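Local coordinates for glycosyl hydrolase family 2, TIM barrel domain protein (Faecalibacterium prausnitzii A2-165, PDB 6ED2) that is a gut bacterial beta-glucuronidase of glycosyl hydrolase family 2, probably hydrolysing beta-glucuronides to release glucuronic acid, at residues Y472-T477 / L494-G499; P442-A447 / D481-Q486; I375-A380 / A435-N440. All coordinates share one frame; numbering follows the deposited sequence.

Contact 1: Y472-T477 / L494-G499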
ATOM      1  N   TYR A 472     -13.700  34.203 -10.027  1.00 24.83           N
ATOM      2  CA  TYR A 472     -13.931  32.956 -10.744  1.00 24.32           C
ATOM      3  C   TYR A 472     -12.554  32.371 -10.975  1.00 27.98           C
ATOM      4  O   TYR A 472     -11.567  33.100 -10.970  1.00 25.04           O
ATOM      5  CB  TYR A 472     -14.668  33.168 -12.062  1.00 24.63           C
ATOM      6  CG  TYR A 472     -13.782  33.651 -13.200  1.00 29.11           C
ATOM      7  CD1 TYR A 472     -13.280  32.757 -14.155  1.00 28.08           C
ATOM      8  CD2 TYR A 472     -13.463  35.008 -13.334  1.00 24.72           C
ATOM      9  CE1 TYR A 472     -12.478  33.198 -15.205  1.00 27.15           C
ATOM     10  CE2 TYR A 472     -12.661  35.461 -14.380  1.00 25.24           C
ATOM     11  CZ  TYR A 472     -12.182  34.560 -15.317  1.00 31.30           C
ATOM     12  OH  TYR A 472     -11.396  35.022 -16.349  1.00 27.11           O
ATOM     13  N   THR A 473     -12.468  31.058 -11.154  1.00 25.95           N
ATOM     14  CA  THR A 473     -11.139  30.472 -11.225  1.00 27.37           C
ATOM     15  C   THR A 473     -10.693  30.350 -12.674  1.00 24.91           C
ATOM     16  O   THR A 473     -11.467  29.958 -13.551  1.00 25.64           O
ATOM     17  CB  THR A 473     -11.081  29.113 -10.522  1.00 28.09           C
ATOM     18  OG1 THR A 473     -11.889  28.174 -11.237  1.00 29.08           O
ATOM     19  CG2 THR A 473     -11.578  29.242  -9.085  1.00 23.83           C
ATOM     20  N   VAL A 474      -9.431  30.689 -12.916  1.00 24.76           N
ATOM     21  CA  VAL A 474      -8.910  30.870 -14.264  1.00 29.84           C
ATOM     22  C   VAL A 474      -8.229  29.588 -14.724  1.00 27.53           C
ATOM     23  O   VAL A 474      -7.329  29.080 -14.049  1.00 28.43           O
ATOM     24  CB  VAL A 474      -7.944  32.064 -14.323  1.00 31.56           C
ATOM     25  CG1 VAL A 474      -7.415  32.248 -15.744  1.00 25.03           C
ATOM     26  CG2 VAL A 474      -8.650  33.324 -13.816  1.00 25.48           C
ATOM     27  N   LEU A 475      -8.668  29.079 -15.873  1.00 26.10           N
ATOM     28  CA  LEU A 475      -8.058  27.952 -16.560  1.00 32.16           C
ATOM     29  C   LEU A 475      -6.600  28.245 -16.909  1.00 34.93           C
ATOM     30  O   LEU A 475      -6.200  29.396 -17.081  1.00 34.91           O
ATOM     31  CB  LEU A 475      -8.820  27.674 -17.855  1.00 36.56           C
ATOM     32  CG  LEU A 475      -9.570  26.378 -18.037  1.00 40.91           C
ATOM     33  CD1 LEU A 475      -9.892  26.230 -19.500  1.00 37.95           C
ATOM     34  CD2 LEU A 475      -8.730  25.220 -17.534  1.00 40.70           C
ATOM     35  N   MET A 476      -5.816  27.172 -17.079  1.00 34.92           N
ATOM     36  CA  MET A 476      -4.391  27.330 -17.371  1.00 34.61           C
ATOM     37  C   MET A 476      -4.151  27.881 -18.772  1.00 37.40           C
ATOM     38  O   MET A 476      -3.122  28.530 -19.014  1.00 40.33           O
ATOM     39  CB  MET A 476      -3.665  25.994 -17.206  1.00 38.24           C
ATOM     40  CG  MET A 476      -3.071  25.787 -15.801  1.00 45.85           C
ATOM     41  SD  MET A 476      -1.652  24.637 -15.686  1.00 55.46           S
ATOM     42  CE  MET A 476      -0.250  25.736 -15.997  1.00 40.97           C
ATOM     43  N   THR A 477      -5.071  27.623 -19.700  1.00 33.60           N
ATOM     44  CA  THR A 477      -5.008  28.148 -21.058  1.00 36.60           C
ATOM     45  C   THR A 477      -5.520  29.581 -21.180  1.00 36.98           C
ATOM     46  O   THR A 477      -5.527  30.115 -22.291  1.00 38.29           O
ATOM     47  CB  THR A 477      -5.818  27.257 -21.999  1.00 37.11           C
ATOM     48  OG1 THR A 477      -7.166  27.177 -21.520  1.00 42.78           O
ATOM     49  CG2 THR A 477      -5.225  25.862 -22.065  1.00 35.12           C
ATOM     50  N   LEU A 494      -6.388  31.750  -9.528  1.00 24.97           N
ATOM     51  CA  LEU A 494      -5.722  30.952 -10.548  1.00 26.44           C
ATOM     52  C   LEU A 494      -5.696  29.483 -10.147  1.00 28.87           C
ATOM     53  O   LEU A 494      -5.434  29.152  -8.985  1.00 28.14           O
ATOM     54  CB  LEU A 494      -4.284  31.439 -10.790  1.00 25.74           C
ATOM     55  CG  LEU A 494      -4.072  32.853 -11.356  1.00 30.05           C
ATOM     56  CD1 LEU A 494      -2.584  33.092 -11.635  1.00 23.76           C
ATOM     57  CD2 LEU A 494      -4.906  33.109 -12.618  1.00 25.72           C
ATOM     58  N   ASN A 495      -5.959  28.612 -11.120  1.00 24.48           N
ATOM     59  CA  ASN A 495      -5.699  27.180 -11.011  1.00 27.55           C
ATOM     60  C   ASN A 495      -4.461  26.888 -11.848  1.00 30.59           C
ATOM     61  O   ASN A 495      -4.531  26.899 -13.081  1.00 30.86           O
ATOM     62  CB  ASN A 495      -6.890  26.353 -11.506  1.00 30.80           C
ATOM     63  CG  ASN A 495      -8.145  26.531 -10.644  1.00 28.55           C
ATOM     64  OD1 ASN A 495      -8.145  27.251  -9.636  1.00 28.84           O
ATOM     65  ND2 ASN A 495      -9.220  25.872 -11.045  1.00 29.52           N
ATOM     66  N   ARG A 496      -3.332  26.621 -11.195  1.00 29.66           N
ATOM     67  CA  ARG A 496      -2.072  26.462 -11.909  1.00 29.70           C
ATOM     68  C   ARG A 496      -1.354  25.187 -11.485  1.00 30.38           C
ATOM     69  O   ARG A 496      -1.324  24.841 -10.304  1.00 26.57           O
ATOM     70  CB  ARG A 496      -1.170  27.671 -11.694  1.00 26.58           C
ATOM     71  CG  ARG A 496      -1.620  28.912 -12.466  1.00 28.34           C
ATOM     72  CD  ARG A 496      -1.780  28.594 -13.938  1.00 30.16           C
ATOM     73  NE  ARG A 496      -2.218  29.741 -14.729  1.00 30.88           N
ATOM     74  CZ  ARG A 496      -3.492  30.043 -14.982  1.00 33.47           C
ATOM     75  NH1 ARG A 496      -4.479  29.295 -14.502  1.00 27.98           N
ATOM     76  NH2 ARG A 496      -3.780  31.101 -15.722  1.00 31.61           N
ATOM     77  N   TYR A 497      -0.770  24.501 -12.463  1.00 34.02           N
ATOM     78  CA  TYR A 497      -0.143  23.199 -12.289  1.00 26.22           C
ATOM     79  C   TYR A 497       1.207  23.158 -12.989  1.00 32.41           C
ATOM     80  O   TYR A 497       1.535  22.198 -13.701  1.00 27.81           O
ATOM     81  CB  TYR A 497      -1.046  22.095 -12.812  1.00 29.45           C
ATOM     82  CG  TYR A 497      -2.276  21.901 -11.961  1.00 35.21           C
ATOM     83  CD1 TYR A 497      -2.203  21.216 -10.752  1.00 25.43           C
ATOM     84  CD2 TYR A 497      -3.513  22.414 -12.361  1.00 35.34           C
ATOM     85  CE1 TYR A 497      -3.335  21.024  -9.966  1.00 30.65           C
ATOM     86  CE2 TYR A 497      -4.645  22.234 -11.586  1.00 30.95           C
ATOM     87  CZ  TYR A 497      -4.552  21.541 -10.390  1.00 34.09           C
ATOM     88  OH  TYR A 497      -5.677  21.372  -9.618  1.00 31.64           O
ATOM     89  N   TYR A 498       1.999  24.216 -12.806  1.00 29.42           N
ATOM     90  CA  TYR A 498       3.369  24.248 -13.303  1.00 28.47           C
ATOM     91  C   TYR A 498       4.204  23.229 -12.539  1.00 32.69           C
ATOM     92  O   TYR A 498       4.468  23.397 -11.342  1.00 29.04           O
ATOM     93  CB  TYR A 498       3.947  25.648 -13.156  1.00 27.15           C
ATOM     94  CG  TYR A 498       3.463  26.627 -14.220  1.00 31.64           C
ATOM     95  CD1 TYR A 498       3.880  26.507 -15.543  1.00 32.12           C
ATOM     96  CD2 TYR A 498       2.599  27.671 -13.894  1.00 29.77           C
ATOM     97  CE1 TYR A 498       3.453  27.402 -16.518  1.00 36.45           C
ATOM     98  CE2 TYR A 498       2.168  28.571 -14.850  1.00 32.15           C
ATOM     99  CZ  TYR A 498       2.602  28.438 -16.161  1.00 36.99           C
ATOM    100  OH  TYR A 498       2.176  29.331 -17.112  1.00 32.89           O
ATOM    101  N   GLY A 499       4.620  22.171 -13.222  1.00 31.29           N
ATOM    102  CA  GLY A 499       5.353  21.097 -12.589  1.00 32.56           C
ATOM    103  C   GLY A 499       4.551  19.830 -12.441  1.00 35.40           C
ATOM    104  O   GLY A 499       5.103  18.818 -11.992  1.00 33.64           O
TER
HETATM  105  O   HOH W   1      -6.363  25.135 -15.004  1.00 38.63           O
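V474 and L494 pair as parallel neighbours, their CA atoms 4.9 Å apart. The touching parts run in similar directions, 28° apart. N495 N donates to V474 O at 3.3 Å, in the carbonyl plane. Beyond this pair M476 and R496 meet as the chains pass into loops. A water bridges the two backbones: it donates to N495 O and takes a weak bond from M476 N. This is the C-terminal edge of the TIM barrel, where strands 470-474 and 492-495 lie side by side. R496 then takes over from the backbone pairing. Its chain bends at chi2 (-54°), about CB-CG, which folds the guanidinium back toward the carbonyls of N495 and V474. R496 NH1 reaches V474 O at 2.9 Å, close to the guanidinium plane but well above the carbonyl plane. The same R496 NH1 donates to N495 O at 2.8 Å. V474 O thus accepts two bonds. M476 CA lies over one guanidinium face and L494 CD2 over the opposite one, both toward the rim. R496 NH2 forms a salt bridge with E518 of helix 508-525. M476 crosses the arginine, its CG 3.6 Å from R496 CD. M476 SD takes a weak bond from Y497 N at 3.3 Å. A bend at chi3 (88°) swings M476 CE over the middle of the Y498 ring, a CH-pi contact 3.8 Å from the centroid; F515 stacks on this ring too. L494 CD2 packs on V474 CB at 3.6 Å. N495 lies across T473, while its amide bonds T534 and E441.

Contact 2: P442-A447 / D481-Q486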
ATOM      1  N   PRO A 442     -13.865  28.431 -16.680  1.00 30.61           N
ATOM      2  CA  PRO A 442     -14.570  28.619 -17.948  1.00 30.66           C
ATOM      3  C   PRO A 442     -13.564  28.924 -19.044  1.00 33.46           C
ATOM      4  O   PRO A 442     -12.450  29.384 -18.790  1.00 28.69           O
ATOM      5  CB  PRO A 442     -15.478  29.825 -17.676  1.00 23.56           C
ATOM      6  CG  PRO A 442     -14.704  30.623 -16.702  1.00 26.26           C
ATOM      7  CD  PRO A 442     -13.897  29.654 -15.856  1.00 25.26           C
ATOM      8  N   GLN A 443     -13.970  28.649 -20.282  1.00 28.78           N
ATOM      9  CA  GLN A 443     -13.146  28.992 -21.438  1.00 31.98           C
ATOM     10  C   GLN A 443     -13.263  30.504 -21.676  1.00 31.78           C
ATOM     11  O   GLN A 443     -13.941  30.969 -22.589  1.00 30.01           O
ATOM     12  CB  GLN A 443     -13.579  28.183 -22.660  1.00 32.76           C
ATOM     13  CG  GLN A 443     -12.729  28.413 -23.919  1.00 37.88           C
ATOM     14  CD  GLN A 443     -13.194  27.585 -25.120  1.00 44.95           C
ATOM     15  OE1 GLN A 443     -14.371  27.236 -25.253  1.00 40.41           O
ATOM     16  NE2 GLN A 443     -12.256  27.254 -25.994  1.00 50.10           N
ATOM     17  N   CYS A 444     -12.595  31.283 -20.813  1.00 26.37           N
ATOM     18  CA  CYS A 444     -12.773  32.735 -20.800  1.00 29.62           C
ATOM     19  C   CYS A 444     -11.912  33.457 -21.841  1.00 34.52           C
ATOM     20  O   CYS A 444     -11.797  34.690 -21.787  1.00 30.04           O
ATOM     21  CB  CYS A 444     -12.510  33.304 -19.395  1.00 25.80           C
ATOM     22  SG  CYS A 444     -10.808  33.210 -18.707  1.00 31.62           S
ATOM     23  N   THR A 445     -11.302  32.709 -22.762  1.00 30.20           N
ATOM     24  CA  THR A 445     -10.769  33.235 -24.004  1.00 31.32           C
ATOM     25  C   THR A 445     -11.778  33.132 -25.134  1.00 34.93           C
ATOM     26  O   THR A 445     -11.519  33.634 -26.234  1.00 35.32           O
ATOM     27  CB  THR A 445      -9.488  32.492 -24.408  1.00 27.48           C
ATOM     28  OG1 THR A 445      -9.749  31.087 -24.457  1.00 36.22           O
ATOM     29  CG2 THR A 445      -8.355  32.764 -23.421  1.00 29.92           C
ATOM     30  N   SER A 446     -12.910  32.486 -24.884  1.00 32.73           N
ATOM     31  CA  SER A 446     -13.909  32.281 -25.920  1.00 33.62           C
ATOM     32  C   SER A 446     -14.528  33.617 -26.318  1.00 36.61           C
ATOM     33  O   SER A 446     -14.704  34.517 -25.483  1.00 32.21           O
ATOM     34  CB  SER A 446     -14.985  31.311 -25.412  1.00 33.05           C
ATOM     35  OG  SER A 446     -16.137  31.269 -26.235  1.00 35.49           O
ATOM     36  N   ALA A 447     -14.831  33.758 -27.604  1.00 36.33           N
ATOM     37  CA  ALA A 447     -15.708  34.845 -28.018  1.00 41.09           C
ATOM     38  C   ALA A 447     -17.029  34.702 -27.282  1.00 38.32           C
ATOM     39  O   ALA A 447     -17.509  33.587 -27.067  1.00 32.52           O
ATOM     40  CB  ALA A 447     -15.943  34.813 -29.532  1.00 30.24           C
ATOM     41  N   ASP A 481      -2.940  38.059 -20.792  1.00 35.60           N
ATOM     42  CA  ASP A 481      -3.119  38.882 -21.972  1.00 40.68           C
ATOM     43  C   ASP A 481      -4.190  38.351 -22.912  1.00 41.88           C
ATOM     44  O   ASP A 481      -4.568  39.059 -23.849  1.00 45.48           O
ATOM     45  CB  ASP A 481      -1.780  39.006 -22.726  1.00 42.11           C
ATOM     46  CG  ASP A 481      -1.014  37.659 -22.823  1.00 56.54           C
ATOM     47  OD1 ASP A 481      -0.645  37.274 -23.961  1.00 68.56           O
ATOM     48  OD2 ASP A 481      -0.760  36.989 -21.777  1.00 50.30           O
ATOM     49  N   THR A 482      -4.690  37.130 -22.694  1.00 37.82           N
ATOM     50  CA  THR A 482      -5.734  36.579 -23.546  1.00 33.74           C
ATOM     51  C   THR A 482      -7.073  36.374 -22.841  1.00 38.27           C
ATOM     52  O   THR A 482      -8.090  36.209 -23.524  1.00 36.52           O
ATOM     53  CB  THR A 482      -5.286  35.238 -24.159  1.00 35.59           C
ATOM     54  OG1 THR A 482      -5.160  34.246 -23.131  1.00 31.90           O
ATOM     55  CG2 THR A 482      -3.941  35.376 -24.880  1.00 33.61           C
ATOM     56  N   SER A 483      -7.109  36.374 -21.509  1.00 35.02           N
ATOM     57  CA  SER A 483      -8.363  36.146 -20.799  1.00 34.10           C
ATOM     58  C   SER A 483      -9.299  37.331 -21.001  1.00 32.81           C
ATOM     59  O   SER A 483      -8.970  38.465 -20.625  1.00 31.02           O
ATOM     60  CB  SER A 483      -8.115  35.934 -19.305  1.00 32.16           C
ATOM     61  OG  SER A 483      -9.349  35.998 -18.595  1.00 32.55           O
ATOM     62  N   LYS A 484     -10.469  37.068 -21.590  1.00 28.19           N
ATOM     63  CA  LYS A 484     -11.506  38.083 -21.705  1.00 30.14           C
ATOM     64  C   LYS A 484     -12.320  38.245 -20.433  1.00 36.71           C
ATOM     65  O   LYS A 484     -13.108  39.193 -20.335  1.00 35.32           O
ATOM     66  CB  LYS A 484     -12.446  37.752 -22.850  1.00 27.74           C
ATOM     67  CG  LYS A 484     -11.747  37.676 -24.199  1.00 34.36           C
ATOM     68  CD  LYS A 484     -12.667  37.024 -25.220  1.00 39.44           C
ATOM     69  CE  LYS A 484     -12.505  37.658 -26.571  1.00 44.82           C
ATOM     70  NZ  LYS A 484     -11.224  37.234 -27.185  1.00 52.52           N
ATOM     71  N   GLY A 485     -12.166  37.344 -19.466  1.00 31.27           N
ATOM     72  CA  GLY A 485     -13.000  37.416 -18.292  1.00 28.20           C
ATOM     73  C   GLY A 485     -12.330  38.013 -17.078  1.00 30.39           C
ATOM     74  O   GLY A 485     -13.029  38.486 -16.178  1.00 32.48           O
ATOM     75  N   GLN A 486     -10.988  38.014 -17.024  1.00 29.60           N
ATOM     76  CA  GLN A 486     -10.338  38.363 -15.761  1.00 28.67           C
ATOM     77  C   GLN A 486     -10.696  39.767 -15.298  1.00 29.20           C
ATOM     78  O   GLN A 486     -10.744  40.021 -14.085  1.00 32.03           O
ATOM     79  CB  GLN A 486      -8.819  38.206 -15.859  1.00 29.78           C
ATOM     80  CG  GLN A 486      -8.147  39.095 -16.889  1.00 30.01           C
ATOM     81  CD  GLN A 486      -7.764  40.457 -16.330  1.00 32.62           C
ATOM     82  OE1 GLN A 486      -7.756  40.664 -15.111  1.00 31.40           O
ATOM     83  NE2 GLN A 486      -7.469  41.406 -17.222  1.00 32.48           N
TER
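Two loops on the C-terminal side of the TIM barrel meet through C444 and K484. One follows strand 433-440, the other strand 470-474. K484 N donates to C444 O at 2.7 Å, tilted 20° from the carbonyl plane. C444 lies inside a type I beta turn from Q443 to S446, which presents this carbonyl to the other loop. In the other loop, S483 forms an ST turn and ST motif: its OG accepts from G485 N at 3.2 Å and from Q486 N at 3.0 Å. With SG between its own N and carbonyl carbon (chi1 66°), C444 sends the sulfur to 3.1 Å from S483 OG. The hydroxyl of Y472, from strand 470-474, shares a weak hydrogen bond with S483 OG. G485 comes close to the cysteine; a CB at this glycine would lie only 3.2 Å from C444 CB. At the outer side, T445 and T482 lie alongside each other; T445 CG2 packs 3.5 Å from T482 OG1, whose hydrogen bond goes to L479 N. K484 CD rests 3.2 Å from S446 O, and the chain bends beyond it, at chi3 and chi4. The side chain also touches T449 and E450 of helix 449-463.

Contact 3: I375-A380 / A435-N440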
ATOM      1  N   ILE A 375     -15.126  30.704   0.487  1.00 24.41           N
ATOM      2  CA  ILE A 375     -15.445  31.202  -0.841  1.00 25.13           C
ATOM      3  C   ILE A 375     -16.533  30.308  -1.418  1.00 24.75           C
ATOM      4  O   ILE A 375     -16.301  29.128  -1.685  1.00 28.38           O
ATOM      5  CB  ILE A 375     -14.211  31.234  -1.749  1.00 29.04           C
ATOM      6  CG1 ILE A 375     -13.110  32.090  -1.106  1.00 24.53           C
ATOM      7  CG2 ILE A 375     -14.592  31.770  -3.119  1.00 21.51           C
ATOM      8  CD1 ILE A 375     -11.815  32.123  -1.900  1.00 21.85           C
ATOM      9  N   ASP A 376     -17.718  30.877  -1.626  1.00 28.43           N
ATOM     10  CA  ASP A 376     -18.918  30.128  -1.982  1.00 25.34           C
ATOM     11  C   ASP A 376     -19.034  30.070  -3.499  1.00 27.17           C
ATOM     12  O   ASP A 376     -19.054  31.116  -4.168  1.00 29.76           O
ATOM     13  CB  ASP A 376     -20.145  30.806  -1.372  1.00 24.27           C
ATOM     14  CG  ASP A 376     -21.290  29.833  -1.060  1.00 31.40           C
ATOM     15  OD1 ASP A 376     -21.226  28.618  -1.401  1.00 25.86           O
ATOM     16  OD2 ASP A 376     -22.285  30.318  -0.474  1.00 28.12           O
ATOM     17  N   GLU A 377     -19.140  28.861  -4.042  1.00 25.12           N
ATOM     18  CA  GLU A 377     -19.033  28.653  -5.479  1.00 25.74           C
ATOM     19  C   GLU A 377     -20.271  27.960  -6.037  1.00 29.15           C
ATOM     20  O   GLU A 377     -20.710  26.925  -5.520  1.00 28.14           O
ATOM     21  CB  GLU A 377     -17.782  27.838  -5.811  1.00 27.18           C
ATOM     22  CG  GLU A 377     -17.588  27.621  -7.310  1.00 28.54           C
ATOM     23  CD  GLU A 377     -16.191  27.098  -7.654  1.00 33.04           C
ATOM     24  OE1 GLU A 377     -15.198  27.847  -7.461  1.00 34.31           O
ATOM     25  OE2 GLU A 377     -16.094  25.940  -8.128  1.00 34.61           O
ATOM     26  N   VAL A 378     -20.788  28.509  -7.125  1.00 22.95           N
ATOM     27  CA  VAL A 378     -21.945  27.989  -7.850  1.00 28.84           C
ATOM     28  C   VAL A 378     -21.474  26.889  -8.809  1.00 27.08           C
ATOM     29  O   VAL A 378     -20.295  26.878  -9.186  1.00 24.07           O
ATOM     30  CB  VAL A 378     -22.643  29.178  -8.537  1.00 34.67           C
ATOM     31  CG1 VAL A 378     -21.981  29.532  -9.855  1.00 27.76           C
ATOM     32  CG2 VAL A 378     -24.135  28.987  -8.648  1.00 35.16           C
ATOM     33  N   PRO A 379     -22.309  25.901  -9.209  1.00 29.33           N
ATOM     34  CA  PRO A 379     -21.756  24.780 -10.001  1.00 24.90           C
ATOM     35  C   PRO A 379     -21.456  25.111 -11.463  1.00 28.28           C
ATOM     36  O   PRO A 379     -21.686  24.282 -12.351  1.00 27.17           O
ATOM     37  CB  PRO A 379     -22.843  23.700  -9.895  1.00 29.73           C
ATOM     38  CG  PRO A 379     -23.785  24.171  -8.815  1.00 28.40           C
ATOM     39  CD  PRO A 379     -23.716  25.656  -8.856  1.00 27.74           C
ATOM     40  N   ALA A 380     -20.904  26.301 -11.723  1.00 30.75           N
ATOM     41  CA  ALA A 380     -20.589  26.747 -13.083  1.00 31.63           C
ATOM     42  C   ALA A 380     -19.217  26.213 -13.501  1.00 31.10           C
ATOM     43  O   ALA A 380     -18.229  26.941 -13.660  1.00 29.19           O
ATOM     44  CB  ALA A 380     -20.640  28.265 -13.168  1.00 26.94           C
ATOM     45  N   ALA A 435     -16.897  35.544   0.148  1.00 27.51           N
ATOM     46  CA  ALA A 435     -16.664  35.807  -1.270  1.00 29.13           C
ATOM     47  C   ALA A 435     -17.472  34.828  -2.099  1.00 29.13           C
ATOM     48  O   ALA A 435     -17.850  33.751  -1.624  1.00 25.90           O
ATOM     49  CB  ALA A 435     -15.178  35.706  -1.638  1.00 25.41           C
ATOM     50  N   TRP A 436     -17.718  35.216  -3.352  1.00 22.14           N
ATOM     51  CA  TRP A 436     -18.493  34.436  -4.313  1.00 21.50           C
ATOM     52  C   TRP A 436     -17.603  34.057  -5.483  1.00 26.80           C
ATOM     53  O   TRP A 436     -16.947  34.921  -6.066  1.00 32.77           O
ATOM     54  CB  TRP A 436     -19.698  35.227  -4.852  1.00 25.75           C
ATOM     55  CG  TRP A 436     -20.504  35.917  -3.790  1.00 30.26           C
ATOM     56  CD1 TRP A 436     -20.578  37.262  -3.548  1.00 29.27           C
ATOM     57  CD2 TRP A 436     -21.332  35.286  -2.806  1.00 29.76           C
ATOM     58  NE1 TRP A 436     -21.427  37.509  -2.493  1.00 26.60           N
ATOM     59  CE2 TRP A 436     -21.903  36.310  -2.021  1.00 30.06           C
ATOM     60  CE3 TRP A 436     -21.666  33.955  -2.530  1.00 26.01           C
ATOM     61  CZ2 TRP A 436     -22.773  36.040  -0.959  1.00 27.30           C
ATOM     62  CZ3 TRP A 436     -22.547  33.692  -1.477  1.00 26.27           C
ATOM     63  CH2 TRP A 436     -23.076  34.727  -0.706  1.00 28.53           C
ATOM     64  N   SER A 437     -17.589  32.781  -5.842  1.00 28.54           N
ATOM     65  CA  SER A 437     -16.891  32.336  -7.038  1.00 26.91           C
ATOM     66  C   SER A 437     -17.942  31.954  -8.067  1.00 26.41           C
ATOM     67  O   SER A 437     -18.768  31.079  -7.807  1.00 25.12           O
ATOM     68  CB  SER A 437     -15.952  31.170  -6.729  1.00 22.72           C
ATOM     69  OG  SER A 437     -15.495  30.589  -7.937  1.00 27.64           O
ATOM     70  N   LEU A 438     -17.917  32.605  -9.231  1.00 24.80           N
ATOM     71  CA  LEU A 438     -19.053  32.542 -10.143  1.00 24.45           C
ATOM     72  C   LEU A 438     -18.899  31.494 -11.236  1.00 25.70           C
ATOM     73  O   LEU A 438     -19.902  31.115 -11.852  1.00 25.72           O
ATOM     74  CB  LEU A 438     -19.283  33.915 -10.786  1.00 28.12           C
ATOM     75  CG  LEU A 438     -20.137  34.965 -10.058  1.00 35.90           C
ATOM     76  CD1 LEU A 438     -19.861  35.049  -8.597  1.00 26.30           C
ATOM     77  CD2 LEU A 438     -19.944  36.338 -10.678  1.00 26.92           C
ATOM     78  N   LEU A 439     -17.673  31.035 -11.498  1.00 26.47           N
ATOM     79  CA  LEU A 439     -17.385  30.009 -12.493  1.00 24.39           C
ATOM     80  C   LEU A 439     -16.094  29.321 -12.089  1.00 23.34           C
ATOM     81  O   LEU A 439     -15.234  29.931 -11.446  1.00 26.57           O
ATOM     82  CB  LEU A 439     -17.232  30.570 -13.921  1.00 29.66           C
ATOM     83  CG  LEU A 439     -18.230  31.554 -14.538  1.00 28.42           C
ATOM     84  CD1 LEU A 439     -17.778  32.969 -14.286  1.00 27.05           C
ATOM     85  CD2 LEU A 439     -18.385  31.302 -16.032  1.00 27.00           C
ATOM     86  N   ASN A 440     -15.968  28.036 -12.437  1.00 28.05           N
ATOM     87  CA  ASN A 440     -14.709  27.314 -12.256  1.00 29.48           C
ATOM     88  C   ASN A 440     -14.168  26.936 -13.625  1.00 28.57           C
ATOM     89  O   ASN A 440     -14.770  26.121 -14.336  1.00 27.79           O
ATOM     90  CB  ASN A 440     -14.850  26.062 -11.385  1.00 27.46           C
ATOM     91  CG  ASN A 440     -13.494  25.364 -11.159  1.00 31.27           C
ATOM     92  OD1 ASN A 440     -12.663  25.819 -10.362  1.00 31.63           O
ATOM     93  ND2 ASN A 440     -13.263  24.274 -11.881  1.00 32.18           N
TER
HETATM   94  O   HOH W   2     -16.787  26.558 -16.266  1.00 26.43           O
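Backbone hydrogen bonds join I375-E377 to A435-S437 as parallel strands crossing at -31°, neighbours in the TIM barrel. D376 N donates to A435 O at 2.9 Å, and S437 N to D376 O at 2.8 Å. V378 N to S437 O, at 3.3 Å, is weak. The chain then bows away and returns at A380, whose O accepts from N440 N at 2.8 Å. A water donates to A380 O and N440 O. CA-H...O contacts, such as W436 CA to D376 O, run between these bonds.

The polar side chains centre on E377. Its CG lies anti to the backbone N (chi1 -178°), and the extended chain runs beside S437. S437 OG donates to E377 OE1 at 2.8 Å, on the anti side and 32° out of the carboxylate plane. OE1 also forms a salt bridge with R353, and OE2 is hydrogen-bonded to H356 ND1. E377 OE2 lies 3.5 Å from N440 CB. An alanine in place of E377 would probably leave the R353 charge without this mate and S437 OG free to turn.

Packing differs on the two faces. I375 CG2 lies over S437 CB on the face with E377. On the other, D376 OD2 meets the W436 ring edge at CZ3, 3.5 Å away; D376 OD1 bonds Y364 OH. Past the strand, V378 CG1 and A380 CB press on L438 O.

The chemistry implies a buried carboxylate held by several partners: S437, R353 and H356 probably stabilise the charge of E377, while D376 OD2, close to D427 OD2, may share a proton with it.

Overall arrangement
All three contacts belong to the TIM barrel domain. Contact 3 is the most central and is wholly buried. Contact 1 is mostly buried but reaches the barrel rim, and contact 2 is partly open to solvent. Strand 433-440 of contact 3 lies beside strand 470-474 of contact 1; T473 OG1 probably bonds N440 OD1 across that seam. Contact 2 joins the loops that follow these same two strands, and Y472 of contact 1 reaches into it through its hydroxyl. The chemistry changes accordingly: regular strand pairing and a buried carboxylate in contact 3, an arginine extending the pairing in contact 1, and one backbone bond between turns in contact 2.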